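Local coordinates for extracellular solute-binding protein, family 5 (PDB 6WM6) that binds EDTA and related aminopolycarboxylates in the periplasm, as the solute-binding protein that probably delivers them to an ABC transporter, at residues A[58-62]-A[63-67]; A[202-205]-A[206-210]; A[335-339]-A[340-344]; A[364-367]-A[368-372]. One frame throughout, in Å; residues are numbered along the deposited sequence. Where two conformers were deposited one is given.

Overall arrangement
The four contacts are local ones and fall into two groups on opposite sides of the chain's centre. Contact 1, a loop turn between strand 49-54 and helix 71-77, touches contact 2, a piece of helix 202-212: their centres lie 11 Å apart, and Thr64 OG1 is 2.7 Å from Tyr206 OH, a probable hydrogen bond. Contacts 3 and 4, at the end of helix 333-340 and around helix 366-369, have centres 19 Å apart and nearest atoms about 6 Å apart without touching. Between the groups, the centres are 36 to 47 Å apart. No bound ligand enters these contacts, so their geometry alone does not relate them to the EDTA site.

Contact 1 of 4, residues A[58-62]-A[63-67]; sequences ITNWN and VTSAL
A type I beta turn from Asn62 to Ser65 sets this contact, in the loop between strand 49-54 and helix 71-77. Ser65 N closes it on Asn62 O at 3.0 Å, from above the carbonyl plane, and Ser65 OG adds a second bond to the same Asn62 O at 2.8 Å within that plane, so the donors do not compete. The Asn62 side chain reaches forward: with CG anti to the backbone N (chi1 178°), its OD1 accepts from Thr64 OG1 at 2.8 Å and, weakly, from Thr64 N. Thr64 OG1 is also bonded to Tyr206 of helix 202-212, while Asn62 ND2 makes a weak bond to Tyr206 O. An alanine in place of Asn62 would probably leave the Thr64 N-H without this acceptor, the Thr64 hydroxyl with one partner fewer, and Tyr206 O without the weak bond from ND2. An Asx turn precedes the beta turn: Asn60 OD1 accepts from Asn62 N at 2.8 Å in the amide carbonyl plane. The Asn60 and Leu67 side chains cross at about a right angle, with Asn60 ND2 3.7 Å from Leu67 CB. A water donates to Trp61 O and accepts from Val63 N at 3.0 Å.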
loop_
_atom_site.group_PDB
_atom_site.type_symbol
_atom_site.label_atom_id
_atom_site.label_comp_id
_atom_site.label_asym_id
_atom_site.label_seq_id
_atom_site.Cartn_x
_atom_site.Cartn_y
_atom_site.Cartn_z
ATOM N N ILE A 58 11.806 -0.421 14.236
ATOM C CA ILE A 58 12.524 -0.930 13.072
ATOM C C ILE A 58 13.338 -2.143 13.521
ATOM O O ILE A 58 14.338 -2.003 14.236
ATOM C CB ILE A 58 13.463 0.120 12.462
ATOM C CG1 ILE A 58 12.742 1.438 12.184
ATOM C CG2 ILE A 58 14.097 -0.445 11.187
ATOM C CD1 ILE A 58 11.655 1.340 11.166
ATOM N N THR A 59 12.931 -3.334 13.085
ATOM C CA THR A 59 13.708 -4.548 13.298
ATOM C C THR A 59 14.224 -5.149 12.003
ATOM O O THR A 59 15.022 -6.089 12.048
ATOM C CB THR A 59 12.872 -5.603 14.045
ATOM O OG1 THR A 59 11.657 -5.835 13.339
ATOM C CG2 THR A 59 12.558 -5.100 15.448
ATOM N N ASN A 60 13.805 -4.617 10.866
ATOM C CA ASN A 60 14.224 -5.072 9.545
ATOM C C ASN A 60 14.322 -3.817 8.689
ATOM O O ASN A 60 13.375 -3.036 8.631
ATOM C CB ASN A 60 13.201 -6.065 8.974
ATOM C CG ASN A 60 13.652 -6.689 7.664
ATOM O OD1 ASN A 60 14.017 -5.983 6.705
ATOM N ND2 ASN A 60 13.592 -8.000 7.588
ATOM N N TRP A 61 15.478 -3.615 8.061
ATOM C CA TRP A 61 15.796 -2.408 7.337
ATOM C C TRP A 61 15.649 -2.581 5.835
ATOM O O TRP A 61 15.974 -1.652 5.089
ATOM C CB TRP A 61 17.224 -1.961 7.654
ATOM C CG TRP A 61 17.369 -1.512 9.059
ATOM C CD1 TRP A 61 17.668 -2.291 10.141
ATOM C CD2 TRP A 61 17.222 -0.175 9.538
ATOM N NE1 TRP A 61 17.705 -1.513 11.272
ATOM C CE2 TRP A 61 17.430 -0.214 10.927
ATOM C CE3 TRP A 61 16.927 1.050 8.931
ATOM C CZ2 TRP A 61 17.361 0.933 11.719
ATOM C CZ3 TRP A 61 16.861 2.177 9.716
ATOM C CH2 TRP A 61 17.074 2.112 11.095
ATOM N N ASN A 62 15.139 -3.727 5.391
ATOM C CA ASN A 62 15.066 -4.086 3.979
ATOM C C ASN A 62 13.597 -4.149 3.579
ATOM O O ASN A 62 12.927 -5.172 3.763
ATOM C CB ASN A 62 15.786 -5.419 3.773
ATOM C CG ASN A 62 15.733 -5.909 2.351
ATOM O OD1 ASN A 62 15.079 -5.313 1.471
ATOM N ND2 ASN A 62 16.447 -7.023 2.101
ATOM N N VAL A 63 13.099 -3.059 3.004
ATOM C CA VAL A 63 11.670 -2.951 2.705
ATOM C C VAL A 63 11.219 -3.984 1.691
ATOM O O VAL A 63 10.020 -4.280 1.593
ATOM C CB VAL A 63 11.326 -1.516 2.254
ATOM C CG1 VAL A 63 11.782 -1.248 0.836
ATOM C CG2 VAL A 63 9.827 -1.265 2.410
ATOM N N THR A 64 12.139 -4.509 0.879
ATOM C CA THR A 64 11.806 -5.491 -0.141
ATOM C C THR A 64 11.652 -6.893 0.423
ATOM O O THR A 64 11.192 -7.798 -0.292
ATOM C CB THR A 64 12.781 -5.481 -1.317
ATOM O OG1 THR A 64 14.020 -6.118 -0.956
ATOM C CG2 THR A 64 13.060 -4.049 -1.786
ATOM N N SER A 65 12.064 -7.122 1.665
ATOM C CA SER A 65 11.956 -8.449 2.261
ATOM C C SER A 65 10.550 -8.683 2.785
ATOM O O SER A 65 9.768 -7.747 2.967
ATOM C CB SER A 65 12.976 -8.618 3.395
ATOM O OG SER A 65 12.636 -7.849 4.549
ATOM N N ALA A 66 10.240 -9.955 3.047
ATOM C CA ALA A 66 8.913 -10.283 3.562
ATOM C C ALA A 66 8.638 -9.566 4.878
ATOM O O ALA A 66 7.549 -9.010 5.076
ATOM C CB ALA A 66 8.775 -11.793 3.736
ATOM N N LEU A 67 9.621 -9.547 5.785
ATOM C CA LEU A 67 9.397 -8.961 7.102
ATOM C C LEU A 67 9.587 -7.456 7.123
ATOM O O LEU A 67 9.041 -6.788 8.004
ATOM C CB LEU A 67 10.325 -9.606 8.128
ATOM C CG LEU A 67 10.131 -11.114 8.335
ATOM C CD1 LEU A 67 11.089 -11.648 9.386
ATOM C CD2 LEU A 67 8.697 -11.413 8.724
HETATM O O HOH W 1 14.879 -0.693 2.730
#

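Contact 2 of 4, residues A[202-205]-A[206-210]; sequences IAES and YNNFL
Asn207 folds back over the carbonyl of Ala203, one helical turn earlier. Its CB lies 3.2 Å from Ala203 O; CG, beside the backbone N (chi1 -68°), stays close to the same oxygen, and ND2 comes within 3.3 Å of it at an angle too poor for a bond. ND2 also packs 4.1 Å from Ala203 CB. The amide's bonds lie outside the helix: ND2 donates to Glu148 O and OD1 accepts from Leu150 N. A leucine here would probably leave both of those backbone groups without their mates and weaken the tie between the helix and the loop by the Cys146-Cys149 disulfide. Ala203 O is satisfied by Asn207 N, at 2.8 Å. The next turn is wider. Leu210 N reaches Ser205 O at 2.8 Å, nearly in line with the C=O, whereas Phe209 N is 3.4 Å from that oxygen at a poor angle. Phe209 N instead gives a weak bond to a water that may donate to Glu204 OE1. Ser205 O also lies near the plane of the Phe209 ring, at its edge. The shift from i+4 to i+5 bonding at Ser205 is the signature of a pi-type turn within alpha helix 202-212.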
loop_
_atom_site.group_PDB
_atom_site.type_symbol
_atom_site.label_atom_id
_atom_site.label_comp_id
_atom_site.label_asym_id
_atom_site.label_seq_id
_atom_site.Cartn_x
_atom_site.Cartn_y
_atom_site.Cartn_z
ATOM N N ILE A 202 24.587 -14.314 -1.812
ATOM C CA ILE A 202 23.497 -13.364 -2.042
ATOM C C ILE A 202 22.407 -13.524 -0.992
ATOM O O ILE A 202 21.895 -12.536 -0.464
ATOM C CB ILE A 202 22.982 -13.489 -3.489
ATOM C CG1 ILE A 202 24.105 -13.070 -4.448
ATOM C CG2 ILE A 202 21.738 -12.623 -3.699
ATOM C CD1 ILE A 202 23.662 -12.776 -5.861
ATOM N N ALA A 203 22.040 -14.755 -0.654
ATOM C CA ALA A 203 20.975 -14.936 0.329
ATOM C C ALA A 203 21.391 -14.410 1.689
ATOM O O ALA A 203 20.610 -13.742 2.377
ATOM C CB ALA A 203 20.597 -16.415 0.432
ATOM N N GLU A 204 22.621 -14.713 2.104
ATOM C CA GLU A 204 23.114 -14.228 3.386
ATOM C C GLU A 204 23.109 -12.706 3.433
ATOM O O GLU A 204 22.664 -12.104 4.415
ATOM C CB GLU A 204 24.532 -14.781 3.606
ATOM C CG GLU A 204 25.313 -14.181 4.767
ATOM C CD GLU A 204 24.764 -14.575 6.123
ATOM O OE1 GLU A 204 24.994 -13.824 7.097
ATOM O OE2 GLU A 204 24.101 -15.631 6.217
ATOM N N SER A 205 23.600 -12.060 2.375
ATOM C CA SER A 205 23.700 -10.606 2.390
ATOM C C SER A 205 22.330 -9.942 2.351
ATOM O O SER A 205 22.138 -8.897 2.982
ATOM C CB SER A 205 24.585 -10.119 1.241
ATOM O OG SER A 205 23.998 -10.391 -0.019
ATOM N N TYR A 206 21.374 -10.534 1.640
ATOM C CA TYR A 206 20.030 -9.980 1.556
ATOM C C TYR A 206 19.245 -10.227 2.837
ATOM O O TYR A 206 18.591 -9.304 3.375
ATOM C CB TYR A 206 19.327 -10.587 0.343
ATOM C CG TYR A 206 17.926 -10.082 0.111
ATOM C CD1 TYR A 206 17.696 -8.926 -0.626
ATOM C CD2 TYR A 206 16.825 -10.757 0.634
ATOM C CE1 TYR A 206 16.397 -8.469 -0.857
ATOM C CE2 TYR A 206 15.543 -10.304 0.412
ATOM C CZ TYR A 206 15.340 -9.155 -0.331
ATOM O OH TYR A 206 14.044 -8.739 -0.540
ATOM N N ASN A 207 19.286 -11.462 3.335
ATOM C CA ASN A 207 18.497 -11.838 4.496
ATOM C C ASN A 207 19.103 -11.349 5.809
ATOM O O ASN A 207 18.363 -11.164 6.782
ATOM C CB ASN A 207 18.362 -13.369 4.571
ATOM C CG ASN A 207 17.517 -13.950 3.464
ATOM O OD1 ASN A 207 16.639 -13.296 2.907
ATOM N ND2 ASN A 207 17.755 -15.213 3.149
ATOM N N ASN A 208 20.420 -11.150 5.874
ATOM C CA ASN A 208 21.091 -10.772 7.113
ATOM C C ASN A 208 21.651 -9.357 7.030
ATOM O O ASN A 208 21.073 -8.443 7.614
ATOM C CB ASN A 208 22.152 -11.817 7.470
ATOM C CG ASN A 208 21.563 -13.216 7.580
ATOM O OD1 ASN A 208 22.077 -14.168 6.992
ATOM N ND2 ASN A 208 20.464 -13.340 8.313
ATOM N N PHE A 209 22.740 -9.136 6.293
ATOM C CA PHE A 209 23.352 -7.807 6.230
ATOM C C PHE A 209 22.348 -6.698 5.926
ATOM O O PHE A 209 22.256 -5.719 6.673
ATOM C CB PHE A 209 24.485 -7.817 5.197
ATOM C CG PHE A 209 25.086 -6.471 4.926
ATOM C CD1 PHE A 209 25.774 -5.776 5.930
ATOM C CD2 PHE A 209 24.990 -5.900 3.667
ATOM C CE1 PHE A 209 26.331 -4.535 5.655
ATOM C CE2 PHE A 209 25.550 -4.648 3.399
ATOM C CZ PHE A 209 26.222 -3.976 4.403
ATOM N N LEU A 210 21.578 -6.817 4.840
ATOM C CA LEU A 210 20.709 -5.724 4.438
ATOM C C LEU A 210 19.455 -5.637 5.296
ATOM O O LEU A 210 18.841 -4.567 5.357
ATOM C CB LEU A 210 20.311 -5.866 2.964
ATOM C CG LEU A 210 21.447 -5.665 1.957
ATOM C CD1 LEU A 210 20.960 -5.901 0.547
ATOM C CD2 LEU A 210 22.046 -4.260 2.080
HETATM O O HOH W 2 25.270 -11.070 6.043
#

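Contact 3 of 4, residues A[335-339]-A[340-344]; sequences DLKAK and TADPY
Lys337 O is gripped by two backbone donors. Ala341 N and Asp342 N both reach Lys337 O at 2.9 Å, from opposite faces of the carbonyl plane; the second bond is nearly straight, with an angle of 171° at the hydrogen. Thr340 N adds a weak bond. One residue earlier, Leu336 O accepts from Thr340 OG1 at 2.7 Å, the hydroxyl approaching 30° out of the carbonyl plane, and Thr340 N contributes a weak bond there too. Because Thr340 OG1 stands between the backbone N and carbonyl carbon (chi1 61°), it is turned back toward Leu336 O, and the same hydroxyl is bonded to Tyr528 of strand 524-537. This is the C-terminal end of helix 333-340: Ala341 is the first residue to leave helical backbone angles, and the bond from Asp342 N has lengthened to an i+5 span. Asp342 then turns its carboxylate back along the last turn. Lys337 NZ meets the syn lone pair of Asp342 OD1 at 2.8 Å in a salt bridge, its chain leaving extended and bending at chi3 and chi4 so that CG, CD and CE also lie near that oxygen. The ammonium has a second partner in Trp348 O. Asp342 OD2 rests against Ala338, 3.3 Å from its CA, while Pro343 CD abuts Ala338 O at 3.2 Å. A separate salt bridge runs along the helix from Lys339 NZ to Asp335 OD1, at 2.7 Å, on the syn side of the carboxylate.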
loop_
_atom_site.group_PDB
_atom_site.type_symbol
_atom_site.label_atom_id
_atom_site.label_comp_id
_atom_site.label_asym_id
_atom_site.label_seq_id
_atom_site.Cartn_x
_atom_site.Cartn_y
_atom_site.Cartn_z
ATOM N N ASP A 335 -25.666 3.888 3.863
ATOM C CA ASP A 335 -25.703 4.142 5.300
ATOM C C ASP A 335 -24.341 3.914 5.932
ATOM O O ASP A 335 -23.919 4.658 6.822
ATOM C CB ASP A 335 -26.740 3.226 5.955
ATOM C CG ASP A 335 -26.908 3.514 7.439
ATOM O OD1 ASP A 335 -27.446 4.599 7.764
ATOM O OD2 ASP A 335 -26.484 2.683 8.280
ATOM N N LEU A 336 -23.625 2.884 5.492
ATOM C CA LEU A 336 -22.302 2.616 6.024
ATOM C C LEU A 336 -21.410 3.843 5.874
ATOM O O LEU A 336 -20.723 4.263 6.815
ATOM C CB LEU A 336 -21.720 1.430 5.258
ATOM C CG LEU A 336 -20.691 0.524 5.887
ATOM C CD1 LEU A 336 -21.125 -0.008 7.224
ATOM C CD2 LEU A 336 -20.463 -0.632 4.921
ATOM N N LYS A 337 -21.397 4.432 4.678
ATOM C CA LYS A 337 -20.571 5.602 4.432
ATOM C C LYS A 337 -21.143 6.843 5.109
ATOM O O LYS A 337 -20.383 7.676 5.604
ATOM C CB LYS A 337 -20.430 5.797 2.918
ATOM C CG LYS A 337 -19.336 6.771 2.521
ATOM C CD LYS A 337 -19.097 6.815 1.004
ATOM C CE LYS A 337 -20.195 7.515 0.247
ATOM N NZ LYS A 337 -20.165 8.996 0.456
ATOM N N ALA A 338 -22.474 6.963 5.159
ATOM C CA ALA A 338 -23.112 8.103 5.812
ATOM C C ALA A 338 -22.789 8.168 7.295
ATOM O O ALA A 338 -22.675 9.271 7.861
ATOM C CB ALA A 338 -24.632 8.040 5.638
ATOM N N LYS A 339 -22.623 7.017 7.941
ATOM C CA LYS A 339 -22.370 6.987 9.373
ATOM C C LYS A 339 -20.902 7.090 9.743
ATOM O O LYS A 339 -20.577 7.530 10.852
ATOM C CB LYS A 339 -22.930 5.686 9.970
ATOM C CG LYS A 339 -24.426 5.507 9.847
ATOM C CD LYS A 339 -25.155 6.170 10.993
ATOM C CE LYS A 339 -26.637 5.797 10.998
ATOM N NZ LYS A 339 -27.362 6.351 9.822
ATOM N N THR A 340 -19.981 6.699 8.857
ATOM C CA THR A 340 -18.584 6.567 9.214
ATOM C C THR A 340 -17.633 7.497 8.475
ATOM O O THR A 340 -16.499 7.678 8.935
ATOM C CB THR A 340 -18.095 5.119 8.995
ATOM O OG1 THR A 340 -18.247 4.781 7.605
ATOM C CG2 THR A 340 -18.887 4.148 9.840
ATOM N N ALA A 341 -18.022 8.028 7.325
ATOM C CA ALA A 341 -17.173 8.917 6.538
ATOM C C ALA A 341 -17.834 10.263 6.297
ATOM O O ALA A 341 -17.199 11.309 6.515
ATOM C CB ALA A 341 -16.821 8.266 5.186
ATOM N N ASP A 342 -19.090 10.270 5.861
ATOM C CA ASP A 342 -19.718 11.510 5.420
ATOM C C ASP A 342 -19.768 12.603 6.490
ATOM O O ASP A 342 -19.802 13.787 6.103
ATOM C CB ASP A 342 -21.136 11.260 4.883
ATOM C CG ASP A 342 -21.175 10.379 3.631
ATOM O OD1 ASP A 342 -20.112 10.135 3.022
ATOM O OD2 ASP A 342 -22.292 9.961 3.270
ATOM N N PRO A 343 -19.803 12.312 7.791
ATOM C CA PRO A 343 -19.885 13.417 8.761
ATOM C C PRO A 343 -18.675 14.333 8.757
ATOM O O PRO A 343 -18.800 15.488 9.185
ATOM C CB PRO A 343 -20.043 12.696 10.105
ATOM C CG PRO A 343 -20.712 11.417 9.757
ATOM C CD PRO A 343 -20.049 11.008 8.440
ATOM N N TYR A 344 -17.516 13.879 8.285
ATOM C CA TYR A 344 -16.316 14.701 8.309
ATOM C C TYR A 344 -15.520 14.672 7.009
ATOM O O TYR A 344 -14.507 15.371 6.913
ATOM C CB TYR A 344 -15.405 14.328 9.493
ATOM C CG TYR A 344 -14.676 13.006 9.429
ATOM C CD1 TYR A 344 -15.355 11.794 9.557
ATOM C CD2 TYR A 344 -13.290 12.955 9.270
ATOM C CE1 TYR A 344 -14.675 10.579 9.519
ATOM C CE2 TYR A 344 -12.627 11.757 9.224
ATOM C CZ TYR A 344 -13.303 10.571 9.350
ATOM O OH TYR A 344 -12.610 9.379 9.304
#

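Contact 4 of 4, residues A[364-367]-A[368-372]; sequences ADRR and GARGY
Asp365 caps the N-terminus of the short, weakly bonded helix around 366-369: its OD1 accepts from Gly368 N at 2.8 Å, the N-H pointing almost straight at it (170°) but meeting it from above the carboxylate plane. The carboxylate comes within reach of Gly368 N because chi1 of Asp365 (-175°) sets CG opposite the backbone N, while Asp365 O takes Ala369 N at 3.1 Å. The far end closes as a Schellman motif, its bonds running from Tyr372 N to Arg367 O at 3.1 Å, weakly, and from Gly371 N to Gly368 O at 2.9 Å. Gly371 has positive phi (83°), an angle at which a side chain would be jammed against the preceding carbonyl. Arg370 N also donates to Arg367 O, and Arg370 NH1 to Arg366 O at 2.9 Å, the latter oxygen lying at the edge of the guanidinium and close to its plane.

Salt bridges tie the turn to helix 504-521: Arg370 NE to Asp520 and NH2 to Glu516, Arg366 to Asp515 and Glu516.

Nonpolar packing completes the turn. Arg367 CG sits 3.7 Å from Tyr372 CB, and Arg370 CB lies over the centre of one face of the Tyr372 ring, 3.7 Å above its plane.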
loop_
_atom_site.group_PDB
_atom_site.type_symbol
_atom_site.label_atom_id
_atom_site.label_comp_id
_atom_site.label_asym_id
_atom_site.label_seq_id
_atom_site.Cartn_x
_atom_site.Cartn_y
_atom_site.Cartn_z
ATOM N N ALA A 364 -15.596 0.855 -12.426
ATOM C CA ALA A 364 -17.046 0.979 -12.526
ATOM C C ALA A 364 -17.627 0.393 -11.247
ATOM O O ALA A 364 -16.971 -0.381 -10.558
ATOM C CB ALA A 364 -17.604 0.229 -13.748
ATOM N N ASP A 365 -18.879 0.758 -10.950
ATOM C CA ASP A 365 -19.577 0.254 -9.759
ATOM C C ASP A 365 -20.187 -1.119 -10.078
ATOM O O ASP A 365 -21.397 -1.305 -10.253
ATOM C CB ASP A 365 -20.624 1.236 -9.250
ATOM C CG ASP A 365 -21.259 0.760 -7.953
ATOM O OD1 ASP A 365 -20.751 -0.232 -7.393
ATOM O OD2 ASP A 365 -22.244 1.381 -7.509
ATOM N N ARG A 366 -19.308 -2.113 -10.134
ATOM C CA ARG A 366 -19.701 -3.493 -10.373
ATOM C C ARG A 366 -20.402 -4.097 -9.159
ATOM O O ARG A 366 -21.228 -5.008 -9.308
ATOM C CB ARG A 366 -18.463 -4.281 -10.789
ATOM C CG ARG A 366 -17.930 -3.746 -12.117
ATOM C CD ARG A 366 -16.654 -4.428 -12.684
ATOM N NE ARG A 366 -16.385 -3.795 -13.972
ATOM C CZ ARG A 366 -15.421 -2.909 -14.216
ATOM N NH1 ARG A 366 -14.516 -2.614 -13.303
ATOM N NH2 ARG A 366 -15.358 -2.328 -15.401
ATOM N N ARG A 367 -20.109 -3.583 -7.970
ATOM C CA ARG A 367 -20.815 -3.944 -6.741
ATOM C C ARG A 367 -22.302 -3.616 -6.844
ATOM O O ARG A 367 -23.166 -4.492 -6.707
ATOM C CB ARG A 367 -20.143 -3.156 -5.603
ATOM C CG ARG A 367 -20.693 -3.374 -4.204
ATOM C CD ARG A 367 -20.021 -2.408 -3.224
ATOM N NE ARG A 367 -20.544 -1.057 -3.320
ATOM C CZ ARG A 367 -20.277 -0.085 -2.473
ATOM N NH1 ARG A 367 -19.447 -0.280 -1.474
ATOM N NH2 ARG A 367 -20.864 1.105 -2.611
ATOM N N GLY A 368 -22.619 -2.352 -7.118
ATOM C CA GLY A 368 -24.009 -1.935 -7.202
ATOM C C GLY A 368 -24.736 -2.525 -8.385
ATOM O O GLY A 368 -25.944 -2.757 -8.311
ATOM N N ALA A 369 -24.023 -2.791 -9.477
ATOM C CA ALA A 369 -24.642 -3.407 -10.640
ATOM C C ALA A 369 -25.255 -4.759 -10.291
ATOM O O ALA A 369 -26.189 -5.212 -10.956
ATOM C CB ALA A 369 -23.620 -3.586 -11.756
ATOM N N ARG A 370 -24.754 -5.415 -9.259
ATOM C CA ARG A 370 -25.226 -6.724 -8.823
ATOM C C ARG A 370 -26.172 -6.640 -7.651
ATOM O O ARG A 370 -26.597 -7.681 -7.143
ATOM C CB ARG A 370 -24.010 -7.592 -8.470
ATOM C CG ARG A 370 -23.280 -8.048 -9.722
ATOM C CD ARG A 370 -21.805 -8.418 -9.485
ATOM N NE ARG A 370 -21.252 -8.868 -10.758
ATOM C CZ ARG A 370 -20.914 -8.066 -11.765
ATOM N NH1 ARG A 370 -20.952 -6.750 -11.612
ATOM N NH2 ARG A 370 -20.518 -8.600 -12.910
ATOM N N GLY A 371 -26.532 -5.436 -7.226
ATOM C CA GLY A 371 -27.393 -5.238 -6.081
ATOM C C GLY A 371 -26.688 -5.281 -4.755
ATOM O O GLY A 371 -27.337 -5.121 -3.709
ATOM N N TYR A 372 -25.379 -5.504 -4.744
ATOM C CA TYR A 372 -24.662 -5.525 -3.482
ATOM C C TYR A 372 -24.611 -4.113 -2.909
ATOM O O TYR A 372 -24.420 -3.130 -3.639
ATOM C CB TYR A 372 -23.234 -6.036 -3.657
ATOM C CG TYR A 372 -23.036 -7.363 -4.369
ATOM C CD1 TYR A 372 -24.057 -8.310 -4.489
ATOM C CD2 TYR A 372 -21.804 -7.670 -4.920
ATOM C CE1 TYR A 372 -23.838 -9.508 -5.161
ATOM C CE2 TYR A 372 -21.576 -8.849 -5.580
ATOM C CZ TYR A 372 -22.590 -9.769 -5.695
ATOM O OH TYR A 372 -22.351 -10.939 -6.396
#